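Local coordinates for protein galactose mutarotase related enzyme (Lactobacillus acidophilus, PDB 3DCD) that belongs to the aldose 1-epimerase (galactose mutarotase) family and probably binds a carbohydrate and acts as an isomerase, its precise substrate being unknown, at residues A[3-7]-A[86-91]; A[133-139]-A[274-279]. All blocks are in the same frame, centred on the assembly; numbering follows the deposited sequence.

Contact 1 of 2, residues A[3-7]-A[86-91]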
loop_
_atom_site.group_PDB
_atom_site.type_symbol
_atom_site.label_atom_id
_atom_site.label_comp_id
_atom_site.label_asym_id
_atom_site.label_seq_id
_atom_site.Cartn_x
_atom_site.Cartn_y
_atom_site.Cartn_z
ATOM N N TYR A 3 -7.405 -14.253 10.627
ATOM C CA TYR A 3 -6.542 -15.422 10.512
ATOM C C TYR A 3 -5.144 -14.999 10.938
ATOM O O TYR A 3 -4.732 -13.862 10.697
ATOM C CB TYR A 3 -6.510 -15.928 9.059
ATOM C CG TYR A 3 -7.851 -16.445 8.560
ATOM C CD1 TYR A 3 -8.792 -15.583 8.005
ATOM C CD2 TYR A 3 -8.176 -17.794 8.654
ATOM C CE1 TYR A 3 -10.034 -16.054 7.555
ATOM C CE2 TYR A 3 -9.414 -18.274 8.204
ATOM C CZ TYR A 3 -10.330 -17.389 7.659
ATOM O OH TYR A 3 -11.541 -17.861 7.222
ATOM N N THR A 4 -4.424 -15.927 11.561
ATOM C CA THR A 4 -3.086 -15.678 12.083
ATOM C C THR A 4 -2.029 -16.487 11.345
ATOM O O THR A 4 -2.243 -17.665 11.055
ATOM C CB THR A 4 -3.038 -16.062 13.574
ATOM O OG1 THR A 4 -3.879 -15.167 14.298
ATOM C CG2 THR A 4 -1.601 -15.984 14.136
ATOM N N ILE A 5 -0.919 -15.821 11.014
ATOM C CA ILE A 5 0.330 -16.470 10.621
ATOM C C ILE A 5 1.404 -15.952 11.586
ATOM O O ILE A 5 1.360 -14.795 12.005
ATOM C CB ILE A 5 0.720 -16.258 9.108
ATOM C CG1 ILE A 5 0.938 -14.774 8.757
ATOM C CG2 ILE A 5 -0.347 -16.893 8.185
ATOM C CD1 ILE A 5 1.583 -14.514 7.379
ATOM N N GLU A 6 2.344 -16.812 11.962
ATOM C CA GLU A 6 3.273 -16.461 13.034
ATOM C C GLU A 6 4.506 -17.336 13.074
ATOM O O GLU A 6 4.507 -18.465 12.583
ATOM C CB GLU A 6 2.568 -16.489 14.403
ATOM C CG GLU A 6 2.141 -17.859 14.887
ATOM C CD GLU A 6 1.550 -17.821 16.290
ATOM O OE1 GLU A 6 0.479 -18.419 16.516
ATOM O OE2 GLU A 6 2.165 -17.202 17.183
ATOM N N ASN A 7 5.569 -16.788 13.650
ATOM C CA ASN A 7 6.757 -17.560 13.961
ATOM C C ASN A 7 7.330 -17.060 15.276
ATOM O O ASN A 7 6.639 -16.362 16.020
ATOM C CB ASN A 7 7.783 -17.502 12.818
ATOM C CG ASN A 7 8.137 -16.074 12.390
ATOM O OD1 ASN A 7 8.460 -15.842 11.231
ATOM N ND2 ASN A 7 8.053 -15.126 13.306
ATOM N N HIS A 86 -3.759 -21.832 3.794
ATOM C CA HIS A 86 -3.353 -21.247 5.076
ATOM C C HIS A 86 -2.514 -22.249 5.860
ATOM O O HIS A 86 -3.019 -23.284 6.266
ATOM C CB HIS A 86 -4.588 -20.830 5.887
ATOM C CG HIS A 86 -4.276 -20.162 7.194
ATOM N ND1 HIS A 86 -5.160 -20.159 8.252
ATOM C CD2 HIS A 86 -3.184 -19.476 7.614
ATOM C CE1 HIS A 86 -4.630 -19.500 9.268
ATOM N NE2 HIS A 86 -3.434 -19.068 8.903
ATOM N N THR A 87 -1.228 -21.944 6.017
ATOM C CA THR A 87 -0.313 -22.744 6.836
ATOM C C THR A 87 0.258 -21.830 7.939
ATOM O O THR A 87 -0.115 -20.653 8.016
ATOM C CB THR A 87 0.819 -23.374 5.993
ATOM O OG1 THR A 87 1.533 -22.340 5.310
ATOM C CG2 THR A 87 0.254 -24.361 4.964
ATOM N N LYS A 88 1.145 -22.355 8.788
ATOM C CA LYS A 88 1.568 -21.580 9.950
ATOM C C LYS A 88 2.161 -20.236 9.566
ATOM O O LYS A 88 1.891 -19.252 10.229
ATOM C CB LYS A 88 2.526 -22.347 10.871
ATOM C CG LYS A 88 2.748 -21.614 12.198
ATOM C CD LYS A 88 3.568 -22.404 13.223
ATOM C CE LYS A 88 3.747 -21.568 14.502
ATOM N NZ LYS A 88 4.146 -22.371 15.719
ATOM N N GLU A 89 2.954 -20.196 8.501
ATOM C CA GLU A 89 3.676 -18.960 8.132
ATOM C C GLU A 89 3.240 -18.368 6.796
ATOM O O GLU A 89 3.942 -17.521 6.243
ATOM C CB GLU A 89 5.193 -19.198 8.093
ATOM C CG GLU A 89 5.843 -19.591 9.405
ATOM C CD GLU A 89 7.275 -20.092 9.199
ATOM O OE1 GLU A 89 7.796 -19.975 8.070
ATOM O OE2 GLU A 89 7.879 -20.628 10.144
ATOM N N SER A 90 2.094 -18.811 6.270
ATOM C CA SER A 90 1.624 -18.322 4.979
ATOM C C SER A 90 0.114 -18.375 4.841
ATOM O O SER A 90 -0.536 -19.296 5.343
ATOM C CB SER A 90 2.265 -19.123 3.836
ATOM O OG SER A 90 1.992 -18.503 2.584
ATOM N N ILE A 91 -0.443 -17.398 4.134
ATOM C CA ILE A 91 -1.889 -17.412 3.838
ATOM C C ILE A 91 -2.118 -16.704 2.512
ATOM O O ILE A 91 -1.458 -15.722 2.196
ATOM C CB ILE A 91 -2.730 -16.800 5.005
ATOM C CG1 ILE A 91 -4.231 -16.924 4.756
ATOM C CG2 ILE A 91 -2.315 -15.337 5.287
ATOM C CD1 ILE A 91 -5.052 -16.820 6.019
HETATM O O HOH W 1 -0.553 -19.605 12.533
#

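Contact 2 of 2, residues A[133-139]-A[274-279]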
loop_
_atom_site.group_PDB
_atom_site.type_symbol
_atom_site.label_atom_id
_atom_site.label_comp_id
_atom_site.label_asym_id
_atom_site.label_seq_id
_atom_site.Cartn_x
_atom_site.Cartn_y
_atom_site.Cartn_z
ATOM N N ASP A 133 -11.738 -12.222 -22.144
ATOM C CA ASP A 133 -11.317 -12.474 -23.523
ATOM C C ASP A 133 -10.597 -11.284 -24.160
ATOM O O ASP A 133 -10.160 -11.367 -25.313
ATOM C CB ASP A 133 -12.470 -12.998 -24.397
ATOM C CG ASP A 133 -13.727 -12.128 -24.333
ATOM O OD1 ASP A 133 -13.665 -10.971 -23.856
ATOM O OD2 ASP A 133 -14.791 -12.625 -24.770
ATOM N N GLU A 134 -10.459 -10.191 -23.408
ATOM C CA GLU A 134 -9.668 -9.037 -23.853
ATOM C C GLU A 134 -8.614 -8.639 -22.828
ATOM O O GLU A 134 -8.654 -9.083 -21.689
ATOM C CB GLU A 134 -10.563 -7.827 -24.168
ATOM C CG GLU A 134 -11.626 -8.051 -25.269
ATOM C CD GLU A 134 -11.048 -8.164 -26.693
ATOM O OE1 GLU A 134 -9.989 -7.561 -26.990
ATOM O OE2 GLU A 134 -11.676 -8.855 -27.535
ATOM N N THR A 135 -7.682 -7.785 -23.244
ATOM C CA THR A 135 -6.623 -7.293 -22.358
ATOM C C THR A 135 -7.236 -6.548 -21.166
ATOM O O THR A 135 -8.079 -5.669 -21.337
ATOM C CB THR A 135 -5.625 -6.417 -23.140
ATOM O OG1 THR A 135 -4.941 -7.251 -24.084
ATOM C CG2 THR A 135 -4.591 -5.786 -22.231
HETATM N N MSE A 136 -6.840 -6.959 -19.964
HETATM C CA MSE A 136 -7.307 -6.351 -18.726
HETATM C C MSE A 136 -6.420 -5.162 -18.354
HETATM O O MSE A 136 -5.209 -5.222 -18.511
HETATM C CB MSE A 136 -7.286 -7.396 -17.617
HETATM C CG MSE A 136 -7.710 -6.885 -16.270
HETATM SE SE MSE A 136 -7.945 -8.420 -15.111
HETATM C CE MSE A 136 -6.082 -8.718 -14.725
ATOM N N ILE A 137 -7.036 -4.090 -17.858
ATOM C CA ILE A 137 -6.321 -2.861 -17.482
ATOM C C ILE A 137 -6.588 -2.603 -15.994
ATOM O O ILE A 137 -7.738 -2.419 -15.614
ATOM C CB ILE A 137 -6.746 -1.658 -18.384
ATOM C CG1 ILE A 137 -6.489 -2.019 -19.858
ATOM C CG2 ILE A 137 -5.919 -0.415 -18.036
ATOM C CD1 ILE A 137 -7.236 -1.196 -20.912
ATOM N N PHE A 138 -5.529 -2.654 -15.176
ATOM C CA PHE A 138 -5.630 -2.515 -13.717
ATOM C C PHE A 138 -4.412 -1.862 -13.061
ATOM O O PHE A 138 -3.271 -1.904 -13.591
ATOM C CB PHE A 138 -5.851 -3.880 -13.042
ATOM C CG PHE A 138 -4.634 -4.745 -13.051
ATOM C CD1 PHE A 138 -4.304 -5.485 -14.189
ATOM C CD2 PHE A 138 -3.790 -4.795 -11.944
ATOM C CE1 PHE A 138 -3.151 -6.262 -14.212
ATOM C CE2 PHE A 138 -2.645 -5.561 -11.965
ATOM C CZ PHE A 138 -2.320 -6.295 -13.094
ATOM N N GLY A 139 -4.664 -1.271 -11.890
ATOM C CA GLY A 139 -3.619 -0.836 -10.979
ATOM C C GLY A 139 -3.748 -1.665 -9.703
ATOM O O GLY A 139 -4.832 -2.134 -9.375
HETATM N N MSE A 274 -1.213 2.439 -15.819
HETATM C CA MSE A 274 -1.991 1.212 -15.603
HETATM C C MSE A 274 -1.223 0.034 -16.148
HETATM O O MSE A 274 -0.416 0.194 -17.079
HETATM C CB MSE A 274 -3.373 1.282 -16.264
HETATM C CG MSE A 274 -4.338 2.241 -15.598
HETATM SE SE MSE A 274 -4.816 1.619 -13.788
HETATM C CE MSE A 274 -6.551 0.842 -14.217
ATOM N N ASN A 275 -1.443 -1.131 -15.552
ATOM C CA ASN A 275 -0.944 -2.400 -16.097
ATOM C C ASN A 275 -1.880 -2.974 -17.170
ATOM O O ASN A 275 -3.100 -2.961 -17.005
ATOM C CB ASN A 275 -0.732 -3.438 -14.977
ATOM C CG ASN A 275 0.071 -2.889 -13.820
ATOM O OD1 ASN A 275 -0.482 -2.579 -12.755
ATOM N ND2 ASN A 275 1.375 -2.737 -14.017
ATOM N N HIS A 276 -1.305 -3.481 -18.261
ATOM C CA HIS A 276 -2.071 -4.135 -19.329
ATOM C C HIS A 276 -1.732 -5.617 -19.389
ATOM O O HIS A 276 -0.569 -5.982 -19.605
ATOM C CB HIS A 276 -1.792 -3.467 -20.669
ATOM C CG HIS A 276 -2.336 -2.074 -20.759
ATOM N ND1 HIS A 276 -1.797 -1.021 -20.052
ATOM C CD2 HIS A 276 -3.376 -1.565 -21.458
ATOM C CE1 HIS A 276 -2.488 0.076 -20.306
ATOM N NE2 HIS A 276 -3.450 -0.227 -21.156
ATOM N N LEU A 277 -2.732 -6.458 -19.149
ATOM C CA LEU A 277 -2.524 -7.890 -18.978
ATOM C C LEU A 277 -3.329 -8.693 -19.992
ATOM O O LEU A 277 -4.566 -8.702 -19.967
ATOM C CB LEU A 277 -2.873 -8.316 -17.533
ATOM C CG LEU A 277 -2.597 -9.770 -17.126
ATOM C CD1 LEU A 277 -1.102 -10.077 -17.187
ATOM C CD2 LEU A 277 -3.144 -10.087 -15.726
ATOM N N LYS A 278 -2.618 -9.386 -20.879
ATOM C CA LYS A 278 -3.279 -10.153 -21.937
ATOM C C LYS A 278 -4.116 -11.334 -21.396
ATOM O O LYS A 278 -3.846 -11.847 -20.294
ATOM C CB LYS A 278 -2.250 -10.629 -22.971
ATOM C CG LYS A 278 -1.512 -9.496 -23.667
ATOM C CD LYS A 278 -0.826 -9.976 -24.932
ATOM C CE LYS A 278 -0.043 -8.845 -25.591
ATOM N NZ LYS A 278 0.623 -9.313 -26.836
ATOM N N PRO A 279 -5.142 -11.761 -22.161
ATOM C CA PRO A 279 -6.044 -12.823 -21.715
ATOM C C PRO A 279 -5.302 -14.082 -21.268
ATOM O O PRO A 279 -4.357 -14.511 -21.921
ATOM C CB PRO A 279 -6.902 -13.094 -22.957
ATOM C CG PRO A 279 -6.922 -11.784 -23.671
ATOM C CD PRO A 279 -5.531 -11.252 -23.495
#

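Contact 1 of 2, residues A[3-7]-A[86-91]
I5 presses its CG2 methyl onto the turn T87-S90, and this is where the contact is tight. The methyl lies 3.6 Å from S90 N and 3.8 Å from CG2 of I91, while the CD1 methyl of I91 touches CB of Y3 at 3.5 Å and lies over one face of the H86 ring, toward its rim. H86 closes this side: with CG anti to the backbone N (chi1 -177°), the imidazole is placed so that NE2 donates to T4 O at 2.8 Å. That oxygen lies in the ring plane, but the N-H arrives well above the carbonyl plane. Y3 turns its ring edge toward the H86 face in an offset edge-to-face pair, planes nearly perpendicular. Strand 10-15 adds I14 against I91.

The other end, with K88 and E89 exposed, is the looser solvent side. E6 N donates to K88 O at 3.0 Å, and a water donates to T4 O and, weakly, to K88 O. The extended K88 chain runs along E6 O, which is buried without a polar partner. The chemistry implies a small apolar cluster of Y3, I5 and I91 bordered by two hydrogen bonds; the E6 and K88 charges probably interact only at long range.

Contact 2 of 2, residues A[133-139]-A[274-279]
F138 and N275 meet ring to side chain: CB of N275 sits over one face of the phenyl ring, 3.9 Å from its centroid, a CH-pi contact. With its CG between the backbone N and the carbonyl carbon (chi1 72°), F138 brings its ring back over the partner strand, where CB of L277 meets the ring edge 3.9 Å from CE1 of F138. On this same face of the sheet CE of selenomethionine M136 lies a tight 3.4 Å from CD2 of L277, the two chains side by side. The other face carries I137 alongside H276, with I137 CG2 over the imidazole and I137 CG1 3.5 Å from H276 CD2. I137 CG2 also touches CB of M274, a second selenomethionine, whose bent chain folds its CE to 3.5 Å from F138 CA.

Four backbone bonds set these pairs. M136 and L277 exchange two, L277 N to M136 O being 2.8 Å, and F138 and N275 exchange two more. Further out, V128 backs M136, F138 and L277, and F283 meets the F138 ring edge-to-face. Were F138 cut back to an alanine, N275 CB and L277 CB would probably lose the ring they pack on, with a gap beside V128 and F283. The arrangement is a regular antiparallel strand pair packed on a second sheet, consistent with the beta-sandwich of the galactose mutarotase fold.

In the fold
From the N terminus, strand 2-6 enters contact 1 almost at once and meets the hairpin joining strands 82-87 and 90-96, closing a loop of 78 intervening residues. This ties an outermost strand of the small three-stranded sheet to the end of the nine-stranded one. The chain then runs through strands 109-118 and 121-130 before opening contact 2, which closes only after 134 further residues, when strand 275-277 pairs with the start of strand 136-147 in the six-stranded sheet, against strands 121-130 and 282-292 of the nine-stranded one. The loops follow one another, neither nested nor crossed. The centres of contact 1 and contact 2 lie about 31 Å apart, and the nearest atoms of contact 1 and contact 2 about 17 Å.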